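Local coordinates for protein ColD (Escherichia coli, PDB 3GR9) that removes, in its natural form, the C3'-hydroxyl of GDP-4-keto-6-deoxy-D-mannose for L-colitose biosynthesis, this variant being engineered toward a pyridoxal-phosphate-dependent aminotransferase, at residues 70-75 with 204-209; 134-139 with 158-163. The protein carries 2 engineered substitutions. All coordinates share one frame; numbering follows the deposited sequence.

Contact 1: residues 70-75 with 204-209; sequences FFTKKP and DEEIYH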
ATOM      1  N   PHE B  70      -6.844 -15.972  -4.100  1.00 15.98           N
ATOM      2  CA  PHE B  70      -7.384 -15.994  -5.435  1.00 32.65           C
ATOM      3  C   PHE B  70      -6.307 -16.561  -6.353  1.00 36.26           C
ATOM      4  O   PHE B  70      -6.617 -17.102  -7.396  1.00 22.98           O
ATOM      5  CB  PHE B  70      -7.768 -14.571  -5.857  1.00 19.27           C
ATOM      6  CG  PHE B  70      -9.108 -14.112  -5.333  1.00 81.74           C
ATOM      7  CD1 PHE B  70      -9.331 -13.895  -3.980  1.00 21.79           C
ATOM      8  CD2 PHE B  70     -10.130 -13.861  -6.211  1.00  8.95           C
ATOM      9  CE1 PHE B  70     -10.543 -13.441  -3.518  1.00 13.26           C
ATOM     10  CE2 PHE B  70     -11.349 -13.351  -5.768  1.00 43.50           C
ATOM     11  CZ  PHE B  70     -11.565 -13.159  -4.418  1.00 18.10           C
ATOM     12  N   PHE B  71      -5.047 -16.476  -5.922  1.00 13.42           N
ATOM     13  CA  PHE B  71      -3.928 -16.963  -6.721  1.00 39.11           C
ATOM     14  C   PHE B  71      -3.396 -18.351  -6.398  1.00 18.72           C
ATOM     15  O   PHE B  71      -2.506 -18.798  -7.064  1.00 20.36           O
ATOM     16  CB  PHE B  71      -2.802 -15.930  -6.879  1.00 29.46           C
ATOM     17  CG  PHE B  71      -3.303 -14.537  -7.133  1.00 67.76           C
ATOM     18  CD1 PHE B  71      -4.131 -14.279  -8.222  1.00 36.07           C
ATOM     19  CD2 PHE B  71      -2.978 -13.494  -6.272  1.00 34.81           C
ATOM     20  CE1 PHE B  71      -4.640 -13.004  -8.450  1.00 28.88           C
ATOM     21  CE2 PHE B  71      -3.456 -12.194  -6.504  1.00 14.12           C
ATOM     22  CZ  PHE B  71      -4.306 -11.952  -7.579  1.00 34.25           C
ATOM     23  N   THR B  72      -3.988 -19.054  -5.433  1.00 36.16           N
ATOM     24  CA  THR B  72      -3.599 -20.435  -5.142  1.00 17.92           C
ATOM     25  C   THR B  72      -3.839 -21.272  -6.421  1.00 44.70           C
ATOM     26  O   THR B  72      -4.820 -21.069  -7.138  1.00 27.29           O
ATOM     27  CB  THR B  72      -4.520 -20.988  -4.070  1.00 12.49           C
ATOM     28  OG1 THR B  72      -5.869 -20.715  -4.453  1.00 15.99           O
ATOM     29  CG2 THR B  72      -4.342 -20.239  -2.763  1.00 13.71           C
ATOM     30  N   LYS B  73      -2.960 -22.218  -6.726  1.00 45.23           N
ATOM     31  CA  LYS B  73      -3.164 -22.976  -7.969  1.00 36.19           C
ATOM     32  C   LYS B  73      -4.579 -23.435  -8.185  1.00 59.19           C
ATOM     33  O   LYS B  73      -5.150 -23.313  -9.266  1.00 48.99           O
ATOM     34  CB  LYS B  73      -2.179 -24.102  -8.106  1.00 56.76           C
ATOM     35  CG  LYS B  73      -0.756 -23.621  -8.279  1.00 99.71           C
ATOM     36  CD  LYS B  73       0.093 -24.369  -7.247  1.00 99.71           C
ATOM     37  CE  LYS B  73      -0.825 -25.118  -6.225  1.00 99.71           C
ATOM     38  NZ  LYS B  73      -0.308 -26.402  -5.613  1.00 99.71           N
ATOM     39  N   LYS B  74      -5.157 -23.934  -7.104  1.00 42.25           N
ATOM     40  CA  LYS B  74      -6.557 -24.344  -7.118  1.00 39.54           C
ATOM     41  C   LYS B  74      -7.152 -23.282  -6.184  1.00 92.47           C
ATOM     42  O   LYS B  74      -7.200 -23.461  -4.963  1.00 33.90           O
ATOM     43  CB  LYS B  74      -6.755 -25.686  -6.452  1.00 99.71           C
ATOM     44  CG  LYS B  74      -8.212 -26.007  -6.330  1.00 55.13           C
ATOM     45  CD  LYS B  74      -8.396 -27.509  -6.395  1.00 99.71           C
ATOM     46  CE  LYS B  74      -9.277 -28.001  -5.250  1.00 99.71           C
ATOM     47  NZ  LYS B  74     -10.624 -27.342  -5.272  1.00 99.71           N
ATOM     48  N   PRO B  75      -7.627 -22.197  -6.778  1.00 24.35           N
ATOM     49  CA  PRO B  75      -8.125 -21.042  -6.021  1.00 24.98           C
ATOM     50  C   PRO B  75      -9.007 -21.343  -4.830  1.00 59.86           C
ATOM     51  O   PRO B  75      -9.899 -22.192  -4.894  1.00 24.45           O
ATOM     52  CB  PRO B  75      -8.817 -20.188  -7.062  1.00 16.09           C
ATOM     53  CG  PRO B  75      -8.152 -20.599  -8.376  1.00 39.47           C
ATOM     54  CD  PRO B  75      -7.784 -22.042  -8.236  1.00 21.56           C
ATOM     55  N   ASP B 204       1.490 -22.237   5.715  1.00 15.20           N
ATOM     56  CA  ASP B 204       1.175 -22.755   4.380  1.00 27.10           C
ATOM     57  C   ASP B 204       2.215 -22.321   3.325  1.00 53.18           C
ATOM     58  O   ASP B 204       2.375 -21.134   3.039  1.00 42.47           O
ATOM     59  CB  ASP B 204      -0.261 -22.356   4.019  1.00 17.57           C
ATOM     60  CG  ASP B 204      -0.868 -23.200   2.908  1.00 23.14           C
ATOM     61  OD1 ASP B 204      -0.525 -23.003   1.726  1.00 16.99           O
ATOM     62  OD2 ASP B 204      -1.769 -24.012   3.216  1.00 68.37           O
ATOM     63  N   GLU B 205       2.951 -23.298   2.791  1.00 35.89           N
ATOM     64  CA  GLU B 205       4.005 -23.030   1.826  1.00  9.69           C
ATOM     65  C   GLU B 205       3.564 -22.288   0.598  1.00 32.54           C
ATOM     66  O   GLU B 205       4.178 -21.261   0.258  1.00 20.36           O
ATOM     67  CB  GLU B 205       4.903 -24.240   1.516  1.00 99.20           C
ATOM     68  CG  GLU B 205       6.433 -23.936   1.488  1.00 19.77           C
ATOM     69  CD  GLU B 205       7.205 -24.765   0.458  1.00 99.71           C
ATOM     70  OE1 GLU B 205       6.600 -25.629  -0.205  1.00 99.71           O
ATOM     71  OE2 GLU B 205       8.432 -24.573   0.317  1.00 63.49           O
ATOM     72  N   GLU B 206       2.499 -22.786  -0.047  1.00 16.58           N
ATOM     73  CA  GLU B 206       1.933 -22.126  -1.221  1.00 80.24           C
ATOM     74  C   GLU B 206       1.480 -20.690  -0.940  1.00 43.82           C
ATOM     75  O   GLU B 206       1.743 -19.801  -1.742  1.00 31.49           O
ATOM     76  CB  GLU B 206       0.786 -22.906  -1.876  1.00 26.30           C
ATOM     77  CG  GLU B 206       0.220 -22.077  -3.030  1.00 15.58           C
ATOM     78  CD  GLU B 206      -0.843 -22.746  -3.867  1.00 31.96           C
ATOM     79  OE1 GLU B 206      -1.472 -23.716  -3.374  1.00 20.00           O
ATOM     80  OE2 GLU B 206      -1.046 -22.254  -5.015  1.00 35.65           O
ATOM     81  N   ILE B 207       0.798 -20.460   0.180  1.00 36.56           N
ATOM     82  CA  ILE B 207       0.387 -19.104   0.528  1.00 13.49           C
ATOM     83  C   ILE B 207       1.620 -18.241   0.747  1.00 34.94           C
ATOM     84  O   ILE B 207       1.680 -17.073   0.347  1.00 33.54           O
ATOM     85  CB  ILE B 207      -0.403 -19.057   1.847  1.00 96.35           C
ATOM     86  CG1 ILE B 207      -1.838 -19.545   1.640  1.00 22.91           C
ATOM     87  CG2 ILE B 207      -0.396 -17.636   2.405  1.00 34.86           C
ATOM     88  CD1 ILE B 207      -2.294 -19.430   0.242  1.00 13.86           C
ATOM     89  N   TYR B 208       2.594 -18.815   1.429  1.00 37.82           N
ATOM     90  CA  TYR B 208       3.798 -18.094   1.731  1.00 21.93           C
ATOM     91  C   TYR B 208       4.361 -17.447   0.454  1.00 73.14           C
ATOM     92  O   TYR B 208       4.577 -16.216   0.364  1.00 19.54           O
ATOM     93  CB  TYR B 208       4.777 -19.058   2.360  1.00 16.70           C
ATOM     94  CG  TYR B 208       6.071 -18.383   2.671  1.00 99.71           C
ATOM     95  CD1 TYR B 208       6.088 -17.056   3.077  1.00 31.54           C
ATOM     96  CD2 TYR B 208       7.282 -19.047   2.518  1.00 22.54           C
ATOM     97  CE1 TYR B 208       7.285 -16.414   3.358  1.00 44.83           C
ATOM     98  CE2 TYR B 208       8.489 -18.402   2.770  1.00 99.71           C
ATOM     99  CZ  TYR B 208       8.482 -17.084   3.180  1.00 27.41           C
ATOM    100  OH  TYR B 208       9.665 -16.438   3.429  1.00 28.00           O
ATOM    101  N   HIS B 209       4.572 -18.300  -0.548  1.00 19.40           N
ATOM    102  CA  HIS B 209       5.114 -17.868  -1.838  1.00 15.83           C
ATOM    103  C   HIS B 209       4.204 -16.873  -2.634  1.00  9.69           C
ATOM    104  O   HIS B 209       4.713 -15.982  -3.369  1.00 20.32           O
ATOM    105  CB  HIS B 209       5.389 -19.113  -2.713  1.00 50.47           C
ATOM    106  CG  HIS B 209       6.493 -19.993  -2.205  1.00 51.90           C
ATOM    107  ND1 HIS B 209       6.901 -21.120  -2.893  1.00 30.89           N
ATOM    108  CD2 HIS B 209       7.251 -19.938  -1.084  1.00 73.37           C
ATOM    109  CE1 HIS B 209       7.876 -21.711  -2.233  1.00 40.44           C
ATOM    110  NE2 HIS B 209       8.105 -21.016  -1.127  1.00 44.03           N
TER
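Glu206 reaches across from the first turn of helix 205-215 to the backbone of Lys73, where Lys73 N donates to Glu206 OE2 at 2.6 Å. The N-H points almost straight at the oxygen (162°) and meets its syn lone pair, on the side of the other carboxylate oxygen. The reach follows from the torsions: CG lies opposite the backbone N (chi1 176°) and the rest of the chain stays extended. From above the carboxylate plane, Lys73 CE approaches Glu206 OE2 (3.1 Å) and OE1 (3.2 Å), its place uncertain because the chain is poorly ordered; the ion pair of Lys73 NZ with Glu206 OE1 is long at 3.7 Å. Beside this polar link, Thr72 and Ile207 lie alongside each other, pointing the same way, with Thr72 CG2 3.7 Å from Ile207 CD1.

The helix start that presents Glu206 is itself capped. Asp204 is the N-cap, and its OD1 accepts from Ile207 N at 3.3 Å on the anti side of the carboxylate. Arg76 adds weak, long ion pairs to both Asp204 and Glu206. Further out, Phe71 packs on Ile210 and Ile214 and meets Tyr349 of the second subunit edge-to-face. The contact thus fastens the loop after helix 58-71 to the capped N-terminus of helix 205-215; these helices follow the neighbouring strands 51-55 and 198-202 at one edge of the central sheet of a PLP-dependent aminotransferase fold.

Contact 2: residues 134-139 with 158-163; sequences TVNLLG and LLEDNC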
ATOM      1  N   THR B 134     -12.450 -13.916  11.217  1.00 30.67           N
ATOM      2  CA  THR B 134     -12.589 -13.521  12.602  1.00 14.96           C
ATOM      3  C   THR B 134     -11.701 -12.344  12.963  1.00 31.12           C
ATOM      4  O   THR B 134     -10.712 -12.047  12.310  1.00 23.80           O
ATOM      5  CB  THR B 134     -12.204 -14.673  13.482  1.00 59.98           C
ATOM      6  OG1 THR B 134     -10.802 -14.908  13.343  1.00 32.85           O
ATOM      7  CG2 THR B 134     -12.934 -15.900  13.016  1.00 41.48           C
ATOM      8  N   VAL B 135     -12.076 -11.649  14.015  1.00 15.14           N
ATOM      9  CA  VAL B 135     -11.283 -10.532  14.472  1.00 22.70           C
ATOM     10  C   VAL B 135     -11.099 -10.600  16.008  1.00 99.71           C
ATOM     11  O   VAL B 135     -12.073 -10.721  16.731  1.00 18.29           O
ATOM     12  CB  VAL B 135     -11.903  -9.209  14.000  1.00 28.49           C
ATOM     13  CG1 VAL B 135     -11.263  -7.977  14.717  1.00 21.09           C
ATOM     14  CG2 VAL B 135     -11.739  -9.091  12.464  1.00 12.56           C
ATOM     15  N   ASN B 136      -9.866 -10.578  16.512  1.00 13.30           N
ATOM     16  CA  ASN B 136      -9.626 -10.639  17.978  1.00  7.28           C
ATOM     17  C   ASN B 136      -9.704  -9.210  18.442  1.00 35.12           C
ATOM     18  O   ASN B 136      -8.849  -8.382  18.107  1.00  8.55           O
ATOM     19  CB  ASN B 136      -8.267 -11.251  18.257  1.00 13.46           C
ATOM     20  CG  ASN B 136      -8.175 -12.651  17.701  1.00 99.71           C
ATOM     21  OD1 ASN B 136      -9.132 -13.415  17.833  1.00 12.35           O
ATOM     22  ND2 ASN B 136      -7.097 -12.957  16.970  1.00 17.90           N
ATOM     23  N   LEU B 137     -10.824  -8.893  19.075  1.00 18.63           N
ATOM     24  CA  LEU B 137     -11.097  -7.527  19.466  1.00 58.91           C
ATOM     25  C   LEU B 137     -10.456  -7.108  20.779  1.00 45.76           C
ATOM     26  O   LEU B 137     -10.667  -7.752  21.817  1.00 25.09           O
ATOM     27  CB  LEU B 137     -12.611  -7.243  19.446  1.00 13.15           C
ATOM     28  CG  LEU B 137     -12.910  -5.841  18.953  1.00  4.85           C
ATOM     29  CD1 LEU B 137     -12.992  -5.751  17.467  1.00  1.00           C
ATOM     30  CD2 LEU B 137     -14.062  -5.081  19.651  1.00 13.33           C
ATOM     31  N   LEU B 138      -9.623  -6.072  20.689  1.00 12.22           N
ATOM     32  CA  LEU B 138      -8.987  -5.435  21.829  1.00 83.97           C
ATOM     33  C   LEU B 138      -7.988  -6.282  22.631  1.00 24.21           C
ATOM     34  O   LEU B 138      -7.876  -6.133  23.849  1.00 25.16           O
ATOM     35  CB  LEU B 138     -10.112  -4.933  22.742  1.00 18.86           C
ATOM     36  CG  LEU B 138     -11.071  -3.865  22.209  1.00 48.05           C
ATOM     37  CD1 LEU B 138     -11.975  -3.330  23.307  1.00 31.05           C
ATOM     38  CD2 LEU B 138     -10.325  -2.719  21.499  1.00 25.84           C
ATOM     39  N   GLY B 139      -7.279  -7.188  21.964  1.00 22.28           N
ATOM     40  CA  GLY B 139      -6.371  -8.128  22.663  1.00 20.75           C
ATOM     41  C   GLY B 139      -7.108  -9.459  23.005  1.00 41.89           C
ATOM     42  O   GLY B 139      -6.475 -10.497  23.193  1.00 20.74           O
ATOM     43  N   LEU B 158     -10.594 -20.294   7.524  1.00 41.32           N
ATOM     44  CA  LEU B 158     -10.491 -19.523   8.764  1.00 80.27           C
ATOM     45  C   LEU B 158      -9.366 -18.494   8.716  1.00 66.24           C
ATOM     46  O   LEU B 158      -8.204 -18.801   8.479  1.00 14.57           O
ATOM     47  CB  LEU B 158     -10.379 -20.383  10.038  1.00 23.61           C
ATOM     48  CG  LEU B 158     -10.323 -19.510  11.300  1.00 62.36           C
ATOM     49  CD1 LEU B 158     -11.472 -18.464  11.294  1.00 18.16           C
ATOM     50  CD2 LEU B 158     -10.333 -20.357  12.573  1.00 26.18           C
ATOM     51  N   LEU B 159      -9.722 -17.253   8.969  1.00  8.16           N
ATOM     52  CA  LEU B 159      -8.727 -16.199   8.980  1.00  9.82           C
ATOM     53  C   LEU B 159      -8.977 -15.271  10.176  1.00 22.19           C
ATOM     54  O   LEU B 159     -10.097 -15.155  10.669  1.00 21.65           O
ATOM     55  CB  LEU B 159      -8.850 -15.380   7.717  1.00 19.12           C
ATOM     56  CG  LEU B 159      -8.973 -16.061   6.358  1.00 30.97           C
ATOM     57  CD1 LEU B 159      -9.399 -14.895   5.475  1.00 30.41           C
ATOM     58  CD2 LEU B 159      -7.592 -16.586   5.883  1.00 22.48           C
ATOM     59  N   GLU B 160      -7.938 -14.590  10.613  1.00  9.36           N
ATOM     60  CA  GLU B 160      -8.109 -13.678  11.715  1.00 48.17           C
ATOM     61  C   GLU B 160      -7.391 -12.356  11.544  1.00 16.64           C
ATOM     62  O   GLU B 160      -6.188 -12.307  11.348  1.00 41.76           O
ATOM     63  CB  GLU B 160      -7.668 -14.308  13.041  1.00 14.51           C
ATOM     64  CG  GLU B 160      -7.337 -15.770  13.010  1.00 26.02           C
ATOM     65  CD  GLU B 160      -6.556 -16.191  14.243  1.00 60.63           C
ATOM     66  OE1 GLU B 160      -6.625 -15.468  15.256  1.00 36.97           O
ATOM     67  OE2 GLU B 160      -5.871 -17.224  14.200  1.00 17.05           O
ATOM     68  N   ASP B 161      -8.147 -11.279  11.637  1.00 32.57           N
ATOM     69  CA  ASP B 161      -7.551  -9.968  11.641  1.00 29.10           C
ATOM     70  C   ASP B 161      -7.132  -9.891  13.104  1.00 99.71           C
ATOM     71  O   ASP B 161      -7.958  -9.677  13.988  1.00 21.64           O
ATOM     72  CB  ASP B 161      -8.573  -8.894  11.297  1.00  9.80           C
ATOM     73  CG  ASP B 161      -7.994  -7.495  11.341  1.00 12.60           C
ATOM     74  OD1 ASP B 161      -7.083  -7.238  12.138  1.00 15.96           O
ATOM     75  OD2 ASP B 161      -8.471  -6.640  10.580  1.00 38.83           O
ATOM     76  N   ASN B 162      -5.852 -10.121  13.352  1.00 17.09           N
ATOM     77  CA  ASN B 162      -5.319 -10.112  14.701  1.00 24.72           C
ATOM     78  C   ASN B 162      -4.552  -8.832  14.962  1.00 15.47           C
ATOM     79  O   ASN B 162      -3.645  -8.787  15.786  1.00 21.07           O
ATOM     80  CB  ASN B 162      -4.431 -11.331  14.922  1.00 27.53           C
ATOM     81  CG  ASN B 162      -4.078 -11.540  16.374  1.00 27.88           C
ATOM     82  OD1 ASN B 162      -4.872 -11.252  17.260  1.00 29.15           O
ATOM     83  ND2 ASN B 162      -2.879 -12.039  16.623  1.00 13.58           N
ATOM     84  N   CYS B 163      -4.930  -7.790  14.238  1.00 10.82           N
ATOM     85  CA  CYS B 163      -4.300  -6.481  14.375  1.00 20.46           C
ATOM     86  C   CYS B 163      -4.317  -5.784  15.701  1.00 37.79           C
ATOM     87  O   CYS B 163      -3.364  -5.059  15.998  1.00 18.56           O
ATOM     88  CB  CYS B 163      -4.635  -5.526  13.224  1.00 22.76           C
ATOM     89  SG  CYS B 163      -3.799  -5.955  11.659  1.00 21.31           S
TER
HETATM   90  O   HOH W   1      -7.353  -7.760  15.969  1.00 33.13           O
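Strands 129-135 and 157-161 run parallel, pairing Thr134 with Glu160 and Val135 with Asp161, and Asp161 N donates to Thr134 O at 2.8 Å. Leu159 O is gripped twice by one residue: Thr134 N (2.7 Å) and Thr134 OG1 (2.8 Å) approach it from opposite faces of the carbonyl plane. The hydroxyl can do this because it sits between the backbone N and the carbonyl carbon (chi1 68°). Thr134 CG2 presses tightly on Leu158 CD1 at 3.4 Å, the two side chains crossing at about a right angle. The pair closes the beta-alpha-beta unit of strand 129-135, helix 144-151 and strand 157-161; Thr134 and Glu160 face that helix and touch Phe144, while Val135 and Asp161 share the other face, Val135 CG2 lying against Asp161 CB. Beyond the strand, Asn136 ND2 donates to Glu160 OE1 (3.1 Å) and to Asn162 OD1 (2.8 Å). Both acceptors lie near its amide plane, yet their own flat groups stand nearly perpendicular to it, and the nitrogen sits above the Asn162 carbonyl plane. Glu160 OE1 also accepts from Gly176 N, and OE2 from Gly179 N. Asp161 OD1 accepts from Cys163 N in an Asx turn, leaving OD2 to bond Asn62 and Thr93.

Contact 2 is nested along the chain inside the loop closed by contact 1, but the two do not touch: their centres are 21 Å apart and their nearest atoms about 8 Å. Both belong to the large mixed sheet and its helices. Contact 2 lies about 5 Å from the centre of the chain, measured centre to centre, whereas contact 1, about 21 Å from it, joins helices at the sheet's flank near the second subunit. Strands 181-185 and 198-202 intervene between strands 157-161 and 51-55. In contact 2 the Asp161 side chain is about 9 Å from a bound 2-oxoglutarate, probably the one beside Asn189 and Lys190, both engineered, Lys190 carrying PLP as an imine; contact 1 lies away from the ligand pockets.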